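PDB 4RI6: Phi class glutathione transferase GSTF1 from Populus tremula x Populus tremuloides, which probably conjugates glutathione to electrophilic halide-bearing substrates, releasing a halide ion, as a detoxifying glutathione transferase of the plant Phi class. Local coordinates for residues 39-42 and 43-46; 116-120 and 121-125; 58-62 and 63-67; 208-211 and 212-215; 104-107 and 108-112. All coordinates share one frame; numbering follows the deposited sequence. Where two conformers were deposited one is given.

Contact 1 of 5, residues 39-42 and 43-46. With GSH (glutathione), chain C.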
loop_
_atom_site.group_PDB
_atom_site.type_symbol
_atom_site.label_atom_id
_atom_site.label_comp_id
_atom_site.label_asym_id
_atom_site.label_seq_id
_atom_site.Cartn_x
_atom_site.Cartn_y
_atom_site.Cartn_z
ATOM N N LYS A 39 8.632 13.545 -21.378
ATOM C CA LYS A 39 8.197 14.871 -21.828
ATOM C C LYS A 39 7.237 15.557 -20.849
ATOM O O LYS A 39 6.670 16.613 -21.161
ATOM C CB LYS A 39 7.529 14.771 -23.203
ATOM C CG LYS A 39 8.438 14.223 -24.282
ATOM C CD LYS A 39 7.734 14.170 -25.627
ATOM C CE LYS A 39 8.585 13.451 -26.663
ATOM N NZ LYS A 39 9.999 13.914 -26.627
ATOM N N GLY A 40 7.044 14.963 -19.673
ATOM C CA GLY A 40 6.228 15.589 -18.641
ATOM C C GLY A 40 4.745 15.663 -18.967
ATOM O O GLY A 40 4.024 16.502 -18.409
ATOM N N GLU A 41 4.274 14.795 -19.857
ATOM C CA GLU A 41 2.859 14.796 -20.228
ATOM C C GLU A 41 1.964 14.444 -19.030
ATOM O O GLU A 41 0.785 14.801 -19.011
ATOM C CB GLU A 41 2.620 13.832 -21.399
ATOM C CG GLU A 41 3.458 14.200 -22.638
ATOM C CD GLU A 41 3.075 13.441 -23.889
ATOM O OE1 GLU A 41 2.352 12.423 -23.804
ATOM O OE2 GLU A 41 3.486 13.897 -24.982
ATOM N N GLN A 42 2.527 13.745 -18.037
ATOM C CA GLN A 42 1.803 13.435 -16.808
ATOM C C GLN A 42 1.539 14.665 -15.928
ATOM O O GLN A 42 0.843 14.556 -14.917
ATOM C CB GLN A 42 2.564 12.382 -15.990
ATOM C CG GLN A 42 3.835 12.867 -15.277
ATOM C CD GLN A 42 5.077 12.826 -16.147
ATOM O OE1 GLN A 42 5.013 13.003 -17.365
ATOM N NE2 GLN A 42 6.224 12.573 -15.517
ATOM N N LYS A 43 2.105 15.813 -16.288
ATOM C CA LYS A 43 1.879 17.042 -15.530
ATOM C C LYS A 43 1.022 18.036 -16.313
ATOM O O LYS A 43 0.750 19.142 -15.846
ATOM C CB LYS A 43 3.211 17.689 -15.155
ATOM C CG LYS A 43 4.226 16.728 -14.590
ATOM C CD LYS A 43 3.737 16.148 -13.280
ATOM C CE LYS A 43 4.791 15.309 -12.575
ATOM N NZ LYS A 43 4.222 14.670 -11.361
ATOM N N LYS A 44 0.575 17.643 -17.493
ATOM C CA LYS A 44 -0.290 18.535 -18.258
ATOM C C LYS A 44 -1.586 18.782 -17.455
ATOM O O LYS A 44 -2.132 17.846 -16.837
ATOM C CB LYS A 44 -0.597 17.960 -19.636
ATOM C CG LYS A 44 0.513 18.194 -20.644
ATOM C CD LYS A 44 0.072 17.797 -22.039
ATOM C CE LYS A 44 1.204 17.968 -23.034
ATOM N NZ LYS A 44 0.856 17.383 -24.364
ATOM N N PRO A 45 -2.072 20.039 -17.441
ATOM C CA PRO A 45 -3.182 20.327 -16.534
ATOM C C PRO A 45 -4.431 19.511 -16.818
ATOM O O PRO A 45 -5.201 19.229 -15.890
ATOM C CB PRO A 45 -3.459 21.816 -16.774
ATOM C CG PRO A 45 -2.200 22.351 -17.318
ATOM C CD PRO A 45 -1.614 21.256 -18.136
ATOM N N GLU A 46 -4.649 19.144 -18.072
ATOM C CA GLU A 46 -5.798 18.319 -18.378
ATOM C C GLU A 46 -5.662 16.940 -17.690
ATOM O O GLU A 46 -6.636 16.416 -17.124
ATOM C CB GLU A 46 -5.953 18.165 -19.882
ATOM C CG GLU A 46 -7.232 17.460 -20.272
ATOM C CD GLU A 46 -8.463 18.222 -19.839
ATOM O OE1 GLU A 46 -8.342 19.429 -19.515
ATOM O OE2 GLU A 46 -9.550 17.602 -19.815
HETATM N N1 GSH C . 1.664 4.637 -6.289
HETATM C CA1 GSH C . 1.350 4.920 -7.679
HETATM C C1 GSH C . 0.610 3.807 -8.393
HETATM O O11 GSH C . 0.869 2.679 -8.023
HETATM O O12 GSH C . -0.242 4.029 -9.285
HETATM C CB1 GSH C . 2.723 5.086 -8.286
HETATM C CG1 GSH C . 2.606 5.930 -9.520
HETATM C CD1 GSH C . 3.978 6.286 -10.013
HETATM O OE1 GSH C . 4.896 6.602 -9.281
HETATM N N2 GSH C . 4.061 6.246 -11.324
HETATM C CA2 GSH C . 5.208 6.568 -12.116
HETATM C C2 GSH C . 4.999 7.957 -12.654
HETATM O O2 GSH C . 3.874 8.297 -12.940
HETATM C CB2 GSH C . 5.269 5.487 -13.202
HETATM S SG2 GSH C . 6.195 4.027 -12.677
HETATM N N3 GSH C . 6.087 8.722 -12.792
HETATM C CA3 GSH C . 6.049 10.047 -13.374
HETATM C C3 GSH C . 5.968 11.134 -12.336
HETATM O O31 GSH C . 5.861 10.816 -11.133
HETATM O O32 GSH C . 6.010 12.318 -12.723
#
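Gln42 and Lys43, neighbours in sequence, converge from two directions on one and the same glutathione oxygen, O32 of the glycyl carboxylate. Gln42 NE2 gives the firmer bond, 2.8 Å to O32 and almost straight at 171°. Lys43 NZ adds a weak hydrogen bond of 3.3 Å to O32 and also donates to the carbonyl oxygen of Gly54. Lys43 bends at chi2 (-64°) and then runs out extended past Gln42, its CE 3.8 Å from Gln42 CG, to reach the carboxylate. Gln42 bends too, at chi2 (-86°), which turns NE2 toward O32. Beneath these side chains the backbone turns in 3-10 fashion: Lys43 N bonds to Gly40 O at 2.9 Å, and Lys44 N to Glu41 O at 3.2 Å. Glu41 OE1 accepts from the backbone N of Asp36. Cutting Gln42 back to alanine removes NE2, and O32 would probably keep from this loop the weak lysine bond alone, the glycyl end being less firmly held. One neutral amide and one ammonium group on a single oxygen suggest a site tuned to the negative end of the tripeptide, in this loop ahead of helix 45-48.

Contact 2 of 5, residues 116-120 and 121-125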
loop_
_atom_site.group_PDB
_atom_site.type_symbol
_atom_site.label_atom_id
_atom_site.label_comp_id
_atom_site.label_asym_id
_atom_site.label_seq_id
_atom_site.Cartn_x
_atom_site.Cartn_y
_atom_site.Cartn_z
ATOM N N ASP A 116 12.944 1.872 -5.810
ATOM C CA ASP A 116 14.011 2.868 -5.789
ATOM C C ASP A 116 15.221 2.396 -6.592
ATOM O O ASP A 116 15.877 3.197 -7.254
ATOM C CB ASP A 116 14.437 3.192 -4.357
ATOM C CG ASP A 116 13.391 3.961 -3.594
ATOM O OD1 ASP A 116 12.428 4.466 -4.219
ATOM O OD2 ASP A 116 13.543 4.060 -2.357
ATOM N N LEU A 117 15.545 1.104 -6.492
ATOM C CA LEU A 117 16.602 0.539 -7.322
ATOM C C LEU A 117 16.262 0.675 -8.811
ATOM O O LEU A 117 17.090 1.127 -9.599
ATOM C CB LEU A 117 16.837 -0.929 -6.955
ATOM C CG LEU A 117 17.585 -1.196 -5.651
ATOM C CD1 LEU A 117 17.470 -2.684 -5.304
ATOM C CD2 LEU A 117 19.049 -0.771 -5.788
ATOM N N VAL A 118 15.053 0.285 -9.193
ATOM C CA VAL A 118 14.640 0.404 -10.592
ATOM C C VAL A 118 14.761 1.843 -11.063
ATOM O O VAL A 118 15.279 2.105 -12.164
ATOM C CB VAL A 118 13.202 -0.119 -10.805
ATOM C CG1 VAL A 118 12.677 0.255 -12.194
ATOM C CG2 VAL A 118 13.169 -1.615 -10.611
ATOM N N HIS A 119 14.304 2.785 -10.242
ATOM C CA HIS A 119 14.363 4.173 -10.645
ATOM C C HIS A 119 15.805 4.660 -10.790
ATOM O O HIS A 119 16.169 5.244 -11.803
ATOM C CB HIS A 119 13.622 5.079 -9.668
ATOM C CG HIS A 119 13.677 6.504 -10.088
ATOM N ND1 HIS A 119 14.615 7.385 -9.606
ATOM C CD2 HIS A 119 12.995 7.161 -11.052
ATOM C CE1 HIS A 119 14.456 8.555 -10.197
ATOM N NE2 HIS A 119 13.484 8.442 -11.086
ATOM N N ASP A 120 16.645 4.395 -9.796
ATOM C CA ASP A 120 17.992 4.948 -9.822
ATOM C C ASP A 120 18.840 4.336 -10.926
ATOM O O ASP A 120 19.679 5.017 -11.505
ATOM C CB ASP A 120 18.668 4.762 -8.474
ATOM C CG ASP A 120 18.057 5.645 -7.397
ATOM O OD1 ASP A 120 17.294 6.584 -7.739
ATOM O OD2 ASP A 120 18.336 5.413 -6.207
ATOM N N LEU A 121 18.602 3.059 -11.227
ATOM C CA LEU A 121 19.402 2.358 -12.223
ATOM C C LEU A 121 18.910 2.485 -13.655
ATOM O O LEU A 121 19.710 2.332 -14.576
ATOM C CB LEU A 121 19.485 0.868 -11.888
ATOM C CG LEU A 121 20.187 0.532 -10.584
ATOM C CD1 LEU A 121 19.949 -0.906 -10.232
ATOM C CD2 LEU A 121 21.667 0.800 -10.745
ATOM N N LEU A 122 17.620 2.746 -13.848
ATOM C CA LEU A 122 17.030 2.716 -15.187
ATOM C C LEU A 122 16.281 3.966 -15.625
ATOM O O LEU A 122 16.064 4.139 -16.834
ATOM C CB LEU A 122 16.077 1.531 -15.295
ATOM C CG LEU A 122 16.763 0.175 -15.101
ATOM C CD1 LEU A 122 15.725 -0.920 -14.993
ATOM C CD2 LEU A 122 17.736 -0.119 -16.222
ATOM N N PHE A 123 15.866 4.804 -14.669
ATOM C CA PHE A 123 15.019 5.953 -14.976
ATOM C C PHE A 123 15.416 7.226 -14.271
ATOM O O PHE A 123 14.564 8.042 -13.978
ATOM C CB PHE A 123 13.571 5.641 -14.634
ATOM C CG PHE A 123 13.024 4.487 -15.384
ATOM C CD1 PHE A 123 12.671 4.629 -16.720
ATOM C CD2 PHE A 123 12.904 3.246 -14.778
ATOM C CE1 PHE A 123 12.181 3.566 -17.422
ATOM C CE2 PHE A 123 12.428 2.169 -15.487
ATOM C CZ PHE A 123 12.065 2.328 -16.814
ATOM N N SER A 124 16.696 7.398 -13.988
ATOM C CA SER A 124 17.170 8.592 -13.315
ATOM C C SER A 124 17.912 9.495 -14.287
ATOM O O SER A 124 18.524 9.008 -15.230
ATOM C CB SER A 124 18.083 8.224 -12.159
ATOM O OG SER A 124 18.450 9.397 -11.459
ATOM N N SER A 125 17.864 10.807 -14.060
ATOM C CA SER A 125 18.619 11.737 -14.890
ATOM C C SER A 125 20.007 12.047 -14.357
ATOM O O SER A 125 20.796 12.693 -15.032
ATOM C CB SER A 125 17.845 13.041 -15.062
ATOM O OG SER A 125 16.801 12.855 -15.992
HETATM O O HOH W 1 19.118 8.901 -8.571
#
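From Leu117 to Phe123 the last turns of a long helix keep their i to i+4 bonds, Leu121 N to Leu117 O (2.9 Å), Leu122 N to Val118 O (3.0 Å) and Phe123 N to His119 O (2.9 Å), and at Phe123 the backbone leaves helical geometry. Val118 and Phe123 run side by side, and Val118 CG1 meets the ring edge in its plane, 3.8 Å from Phe123 CE2. A chi1 of -180° swings the His119 ring away from its own N and over the end of the helix, where the carbonyl carbon of Phe123 lies over one of its faces. His119 ND1 gives a weak bond of 3.4 Å to Asp120 OD1. A water links Asp120 OD1, at 3.1 Å, to Ser124 OG, at 3.0 Å, so a solvent bridge ties the last full turn to the exit loop. Leu117 and Leu121 pack against helix 130-150, Val118 and Leu122 against helix 164-179, and Phe123 meets Tyr175 of that second helix edge-to-face.

Contact 3 of 5, residues 58-62 and 63-67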
loop_
_atom_site.group_PDB
_atom_site.type_symbol
_atom_site.label_atom_id
_atom_site.label_comp_id
_atom_site.label_asym_id
_atom_site.label_seq_id
_atom_site.Cartn_x
_atom_site.Cartn_y
_atom_site.Cartn_z
ATOM N N ALA A 58 -3.826 6.184 -14.694
ATOM C CA ALA A 58 -5.200 6.481 -14.317
ATOM C C ALA A 58 -6.117 5.532 -15.077
ATOM O O ALA A 58 -5.746 4.991 -16.129
ATOM C CB ALA A 58 -5.547 7.939 -14.597
ATOM N N PHE A 59 -7.316 5.349 -14.546
ATOM C CA PHE A 59 -8.294 4.417 -15.057
ATOM C C PHE A 59 -9.634 5.131 -15.213
ATOM O O PHE A 59 -10.028 5.893 -14.319
ATOM C CB PHE A 59 -8.423 3.236 -14.088
ATOM C CG PHE A 59 -9.599 2.358 -14.360
ATOM C CD1 PHE A 59 -10.867 2.720 -13.957
ATOM C CD2 PHE A 59 -9.431 1.143 -15.002
ATOM C CE1 PHE A 59 -11.952 1.908 -14.227
ATOM C CE2 PHE A 59 -10.503 0.321 -15.251
ATOM C CZ PHE A 59 -11.766 0.700 -14.863
ATOM N N LYS A 60 -10.331 4.883 -16.329
ATOM C CA LYS A 60 -11.719 5.314 -16.510
ATOM C C LYS A 60 -12.578 4.192 -17.081
ATOM O O LYS A 60 -12.158 3.487 -17.991
ATOM C CB LYS A 60 -11.834 6.521 -17.461
ATOM C CG LYS A 60 -11.108 7.789 -17.065
ATOM C CD LYS A 60 -11.453 8.896 -18.068
ATOM C CE LYS A 60 -10.708 10.188 -17.795
ATOM N NZ LYS A 60 -11.088 11.236 -18.764
ATOM N N ASP A 61 -13.783 4.029 -16.546
ATOM C CA ASP A 61 -14.836 3.322 -17.260
ATOM C C ASP A 61 -16.124 4.159 -17.176
ATOM O O ASP A 61 -16.072 5.311 -16.750
ATOM C CB ASP A 61 -15.011 1.875 -16.736
ATOM C CG ASP A 61 -15.520 1.788 -15.302
ATOM O OD1 ASP A 61 -16.000 2.795 -14.729
ATOM O OD2 ASP A 61 -15.467 0.673 -14.740
ATOM N N GLU A 62 -17.257 3.598 -17.596
ATOM C CA GLU A 62 -18.506 4.360 -17.650
ATOM C C GLU A 62 -18.886 4.861 -16.247
ATOM O O GLU A 62 -19.582 5.871 -16.110
ATOM C CB GLU A 62 -19.648 3.513 -18.259
ATOM C CG GLU A 62 -19.305 2.838 -19.607
ATOM C CD GLU A 62 -20.520 2.588 -20.530
ATOM O OE1 GLU A 62 -20.409 2.875 -21.752
ATOM O OE2 GLU A 62 -21.574 2.094 -20.049
ATOM N N SER A 63 -18.385 4.190 -15.212
ATOM C CA SER A 63 -18.885 4.389 -13.849
ATOM C C SER A 63 -17.980 5.220 -12.945
ATOM O O SER A 63 -18.464 5.880 -12.025
ATOM C CB SER A 63 -19.116 3.026 -13.186
ATOM O OG SER A 63 -20.138 2.316 -13.859
ATOM N N ILE A 64 -16.673 5.173 -13.184
ATOM C CA ILE A 64 -15.714 5.729 -12.231
ATOM C C ILE A 64 -14.363 6.042 -12.884
ATOM O O ILE A 64 -13.944 5.379 -13.851
ATOM C CB ILE A 64 -15.525 4.751 -11.037
ATOM C CG1 ILE A 64 -14.851 5.421 -9.842
ATOM C CG2 ILE A 64 -14.739 3.521 -11.447
ATOM C CD1 ILE A 64 -15.065 4.658 -8.508
ATOM N N THR A 65 -13.704 7.066 -12.344
ATOM C CA THR A 65 -12.308 7.375 -12.629
ATOM C C THR A 65 -11.493 7.059 -11.370
ATOM O O THR A 65 -11.851 7.482 -10.266
ATOM C CB THR A 65 -12.130 8.846 -13.044
ATOM O OG1 THR A 65 -12.821 9.082 -14.278
ATOM C CG2 THR A 65 -10.661 9.207 -13.233
ATOM N N LEU A 66 -10.398 6.313 -11.535
ATOM C CA LEU A 66 -9.585 5.849 -10.410
ATOM C C LEU A 66 -8.113 6.081 -10.673
ATOM O O LEU A 66 -7.679 6.011 -11.816
ATOM C CB LEU A 66 -9.817 4.352 -10.161
ATOM C CG LEU A 66 -11.167 3.938 -9.571
ATOM C CD1 LEU A 66 -11.289 2.440 -9.574
ATOM C CD2 LEU A 66 -11.345 4.479 -8.168
ATOM N N PHE A 67 -7.346 6.346 -9.619
ATOM C CA PHE A 67 -5.894 6.282 -9.691
ATOM C C PHE A 67 -5.352 5.354 -8.591
ATOM O O PHE A 67 -6.113 4.791 -7.813
ATOM C CB PHE A 67 -5.268 7.680 -9.603
ATOM C CG PHE A 67 -5.624 8.447 -8.359
ATOM C CD1 PHE A 67 -4.848 8.367 -7.225
ATOM C CD2 PHE A 67 -6.727 9.296 -8.348
ATOM C CE1 PHE A 67 -5.172 9.076 -6.094
ATOM C CE2 PHE A 67 -7.036 10.017 -7.206
ATOM C CZ PHE A 67 -6.253 9.892 -6.080
HETATM O O HOH W 2 -15.083 7.997 -15.303
#
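Strands 58-60 and 65-67 form a beta hairpin, the antiparallel edge of the thioredoxin-like domain's sheet. Backbone bonds come first: Phe59 and Leu66 are a hydrogen-bonded pair, N to O 2.8 Å each way, and Asp61 N donates to Ile64 O at 3.0 Å to close the turn. In that turn Asp61 OD1 accepts from Ser63 N, coming from above the carboxylate plane, and from Ile64 N, the first closing an Asx turn; chi1 of 66° puts Asp61 CG between its N and carbonyl carbon, turning OD1 toward these amides. OD2 is taken by Tyr75 and Lys79 of helix 69-79. A leucine in place of Asp61 would probably leave both turn amides without an acceptor and Lys79 without its countercharge. Apolar contacts follow: Phe59 packs with CE1 4.3 Å from Ile64 CG2, on the side facing helix 69-79, while Phe67 meets Trp102 of the second subunit edge-to-face. On the face of Lys60 and Thr65, those chains run alongside each other, Lys60 CG 3.5 Å from Thr65 OG1.

Contact 4 of 5, residues 208-211 and 212-215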
loop_
_atom_site.group_PDB
_atom_site.type_symbol
_atom_site.label_atom_id
_atom_site.label_comp_id
_atom_site.label_asym_id
_atom_site.label_seq_id
_atom_site.Cartn_x
_atom_site.Cartn_y
_atom_site.Cartn_z
ATOM N N VAL A 208 2.416 -8.193 -21.707
ATOM C CA VAL A 208 2.772 -6.863 -21.276
ATOM C C VAL A 208 4.168 -6.492 -21.771
ATOM O O VAL A 208 4.373 -5.397 -22.289
ATOM C CB VAL A 208 2.709 -6.736 -19.738
ATOM C CG1 VAL A 208 3.273 -5.388 -19.283
ATOM C CG2 VAL A 208 1.266 -6.919 -19.235
ATOM N N LEU A 209 5.137 -7.382 -21.604
ATOM C CA LEU A 209 6.489 -7.095 -22.066
ATOM C C LEU A 209 6.530 -6.867 -23.577
ATOM O O LEU A 209 7.278 -6.018 -24.073
ATOM C CB LEU A 209 7.433 -8.225 -21.690
ATOM C CG LEU A 209 7.685 -8.405 -20.205
ATOM C CD1 LEU A 209 8.604 -9.578 -20.003
ATOM C CD2 LEU A 209 8.285 -7.156 -19.584
ATOM N N GLU A 210 5.725 -7.599 -24.326
ATOM C CA GLU A 210 5.732 -7.373 -25.765
ATOM C C GLU A 210 5.076 -6.028 -26.090
ATOM O O GLU A 210 5.531 -5.318 -26.990
ATOM C CB GLU A 210 5.033 -8.508 -26.513
ATOM C CG GLU A 210 5.129 -8.400 -28.054
ATOM C CD GLU A 210 6.564 -8.457 -28.623
ATOM O OE1 GLU A 210 7.500 -8.963 -27.949
ATOM O OE2 GLU A 210 6.752 -7.990 -29.773
ATOM N N MET A 211 4.038 -5.663 -25.343
ATOM C CA MET A 211 3.397 -4.366 -25.563
ATOM C C MET A 211 4.434 -3.280 -25.387
ATOM O O MET A 211 4.478 -2.312 -26.146
ATOM C CB MET A 211 2.240 -4.108 -24.606
ATOM C CG MET A 211 0.993 -4.924 -24.855
ATOM S SD MET A 211 -0.233 -4.650 -23.559
ATOM C CE MET A 211 -0.694 -2.958 -23.914
ATOM N N ARG A 212 5.277 -3.463 -24.383
ATOM C CA ARG A 212 6.280 -2.484 -24.042
ATOM C C ARG A 212 7.356 -2.419 -25.111
ATOM O O ARG A 212 7.789 -1.336 -25.527
ATOM C CB ARG A 212 6.869 -2.839 -22.674
ATOM C CG ARG A 212 7.723 -1.788 -22.068
ATOM C CD ARG A 212 8.493 -2.367 -20.920
ATOM N NE ARG A 212 7.671 -2.585 -19.734
ATOM C CZ ARG A 212 8.105 -3.260 -18.682
ATOM N NH1 ARG A 212 9.321 -3.795 -18.709
ATOM N NH2 ARG A 212 7.328 -3.412 -17.620
ATOM N N LYS A 213 7.767 -3.587 -25.585
ATOM C CA LYS A 213 8.827 -3.653 -26.569
ATOM C C LYS A 213 8.405 -2.951 -27.849
ATOM O O LYS A 213 9.243 -2.354 -28.524
ATOM C CB LYS A 213 9.210 -5.107 -26.849
ATOM C CG LYS A 213 10.553 -5.254 -27.533
ATOM C CD LYS A 213 11.057 -6.671 -27.418
ATOM C CE LYS A 213 12.296 -6.888 -28.289
ATOM N NZ LYS A 213 12.677 -8.322 -28.341
ATOM N N ASN A 214 7.106 -2.999 -28.150
ATOM C CA ASN A 214 6.551 -2.435 -29.387
ATOM C C ASN A 214 5.978 -1.028 -29.241
ATOM O O ASN A 214 5.675 -0.367 -30.235
ATOM C CB ASN A 214 5.457 -3.355 -29.924
ATOM C CG ASN A 214 5.973 -4.736 -30.264
ATOM O OD1 ASN A 214 7.132 -4.902 -30.649
ATOM N ND2 ASN A 214 5.112 -5.738 -30.134
ATOM N N ALA A 215 5.823 -0.559 -28.012
ATOM C CA ALA A 215 5.263 0.766 -27.791
ATOM C C ALA A 215 6.103 1.842 -28.483
ATOM O O ALA A 215 5.581 2.905 -28.851
ATOM C CB ALA A 215 5.151 1.051 -26.312
HETATM O O HOH W 3 10.192 -8.867 -29.930
#
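Glu210 and Asn214, one helical turn apart, are clasped by their side chains: Asn214 ND2 donates to Glu210 OE2 at 2.8 Å. The amide comes in on the anti side of the carboxylate, 33° out of its plane, and the two flat groups stand 71° apart. Glu210 can bend back to it because its chain folds at chi2 (62°). Its other oxygen, OE1, takes a weak bond from a water that also accepts from Lys213 NZ at 3.0 Å. The second pairing is Leu209 with Arg212, which lie side by side; Leu209 CD2 rests over one face of the guanidinium, 3.6 Å from Arg212 NH1. Beneath both, the helix backbone sets the spacing, with Arg212 N to Val208 O at 3.0 Å and Asn214 N to Glu210 O also at 3.0 Å; the final amide, Ala215 N, makes weak bonds to Met211 O and Arg212 O. Further out, Ser17 OG and the carbonyl oxygen of Pro11 hold Arg212 through NH2 and NE, while Val208 and Met211 pack on helix 14-25. The last turn is thus split by chemistry: a solvent-facing row of carboxylate, amide and ammonium, and an arginine whose hydrogen bonds to Ser17 and Pro11 join the last helix to the thioredoxin-like N-terminal domain.

Contact 5 of 5, residues 104-107 and 108-112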
loop_
_atom_site.group_PDB
_atom_site.type_symbol
_atom_site.label_atom_id
_atom_site.label_comp_id
_atom_site.label_asym_id
_atom_site.label_seq_id
_atom_site.Cartn_x
_atom_site.Cartn_y
_atom_site.Cartn_z
ATOM N N GLU A 104 -0.087 -6.040 0.378
ATOM C CA GLU A 104 0.409 -4.956 1.233
ATOM C C GLU A 104 1.917 -5.101 1.440
ATOM O O GLU A 104 2.636 -4.110 1.572
ATOM C CB GLU A 104 -0.329 -4.947 2.577
ATOM C CG GLU A 104 -1.718 -4.419 2.490
ATOM C CD GLU A 104 -1.728 -2.954 2.099
ATOM O OE1 GLU A 104 -0.915 -2.193 2.644
ATOM O OE2 GLU A 104 -2.534 -2.563 1.238
ATOM N N THR A 105 2.404 -6.335 1.518
ATOM C CA THR A 105 3.839 -6.556 1.616
ATOM C C THR A 105 4.554 -6.028 0.369
ATOM O O THR A 105 5.617 -5.427 0.483
ATOM C CB THR A 105 4.126 -8.054 1.887
ATOM O OG1 THR A 105 3.592 -8.366 3.180
ATOM C CG2 THR A 105 5.614 -8.360 1.886
ATOM N N ASP A 106 3.975 -6.206 -0.808
ATOM C CA ASP A 106 4.509 -5.522 -1.975
ATOM C C ASP A 106 4.518 -4.005 -1.753
ATOM O O ASP A 106 5.542 -3.350 -1.896
ATOM C CB ASP A 106 3.716 -5.851 -3.244
ATOM C CG ASP A 106 4.116 -4.969 -4.402
ATOM O OD1 ASP A 106 5.327 -4.909 -4.685
ATOM O OD2 ASP A 106 3.245 -4.315 -5.013
ATOM N N GLY A 107 3.371 -3.443 -1.404
ATOM C CA GLY A 107 3.260 -2.002 -1.295
ATOM C C GLY A 107 4.149 -1.339 -0.260
ATOM O O GLY A 107 4.632 -0.223 -0.482
ATOM N N GLN A 108 4.360 -2.014 0.868
ATOM C CA GLN A 108 5.063 -1.443 2.009
ATOM C C GLN A 108 6.477 -1.937 2.237
ATOM O O GLN A 108 7.263 -1.253 2.871
ATOM C CB GLN A 108 4.265 -1.725 3.287
ATOM C CG GLN A 108 2.879 -1.119 3.297
ATOM C CD GLN A 108 2.910 0.375 3.065
ATOM O OE1 GLN A 108 3.569 1.090 3.782
ATOM N NE2 GLN A 108 2.248 0.835 2.027
ATOM N N THR A 109 6.797 -3.129 1.740
ATOM C CA THR A 109 8.050 -3.792 2.124
ATOM C C THR A 109 8.986 -4.078 0.927
ATOM O O THR A 109 10.136 -3.656 0.914
ATOM C CB THR A 109 7.699 -5.083 2.902
ATOM O OG1 THR A 109 6.914 -4.702 4.038
ATOM C CG2 THR A 109 8.960 -5.825 3.347
ATOM N N PHE A 110 8.475 -4.780 -0.071
ATOM C CA PHE A 110 9.229 -5.095 -1.285
ATOM C C PHE A 110 9.308 -3.904 -2.233
ATOM O O PHE A 110 10.348 -3.611 -2.784
ATOM C CB PHE A 110 8.563 -6.289 -1.986
ATOM C CG PHE A 110 9.084 -6.597 -3.372
ATOM C CD1 PHE A 110 10.129 -7.478 -3.546
ATOM C CD2 PHE A 110 8.500 -6.029 -4.503
ATOM C CE1 PHE A 110 10.606 -7.787 -4.805
ATOM C CE2 PHE A 110 8.965 -6.346 -5.776
ATOM C CZ PHE A 110 10.020 -7.242 -5.917
ATOM N N GLY A 111 8.189 -3.222 -2.394
ATOM C CA GLY A 111 8.050 -2.160 -3.373
ATOM C C GLY A 111 8.989 -0.972 -3.202
ATOM O O GLY A 111 9.580 -0.499 -4.166
ATOM N N PRO A 112 9.112 -0.464 -1.970
ATOM C CA PRO A 112 9.994 0.699 -1.825
ATOM C C PRO A 112 11.467 0.467 -2.248
ATOM O O PRO A 112 11.959 1.235 -3.082
ATOM C CB PRO A 112 9.851 1.049 -0.341
ATOM C CG PRO A 112 8.444 0.584 -0.020
ATOM C CD PRO A 112 8.271 -0.685 -0.781
HETATM O O HOH W 4 0.512 -1.010 0.622
HETATM O O HOH W 5 5.103 -6.467 5.001
#
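Glu104 and Gln108 lie side by side along one flank of the helix, their carboxylate and amide planes only 12° apart. They do not bond directly: a water sits between, 2.7 Å from Glu104 OE1 and 2.9 Å from Gln108 NE2. Each also looks across the dimer interface, Glu104 OE2 to Arg74 of the second subunit in a salt bridge and Gln108 NE2 to Gly107 O of the second subunit. Thr105 and Thr109 cross at a slant, Thr105 CG2 4.0 Å from Thr109 CB, and another water joins their hydroxyls, 3.0 Å from Thr105 OG1 and 2.7 Å from Thr109 OG1; Thr105 OG1 is also hydrogen-bonded to Gln101 O, one turn back. This stretch belongs to helix 93-122 of the all-helical C-terminal domain of the glutathione transferase fold, and here the helix widens into a pi-type turn. Thr105 O accepts from both Thr109 N and Phe110 N, and Gly111 N reaches back to Asp106 O at 2.7 Å, in the carbonyl plane. Pro112, with no N-H to give, follows at the kink. Asp106 and Phe110 meet at 46° between carboxylate and ring: Asp106 takes chi1 170°, its CG opposite the backbone N, which brings OD1 to the ring edge, 3.4 Å from Phe110 CD2. Its other oxygen, OD2, bonds to Ser168 and pairs with Arg70.

How the contacts relate
Along the chain the order is contact 1, contact 3, contact 5, contact 2, contact 4. The first two belong to the thioredoxin-like N-terminal domain, about 18 Å apart between centres: contact 1 in the loop leading to helix 45-48, contact 3 in the hairpin that follows. Contacts 5 and 2 adjoin in sequence on helix 93-122, with centres about 17 Å apart, the wide turn coming before the helix end. Contact 4 closes the chain on helix 203-214, about 7 Å from contact 2 at the nearest atoms. Gln42 and Lys43 of contact 1 bind glutathione, and Gln108 of contact 5 touches one; contacts 3 and 5, one in each domain, both reach the second subunit.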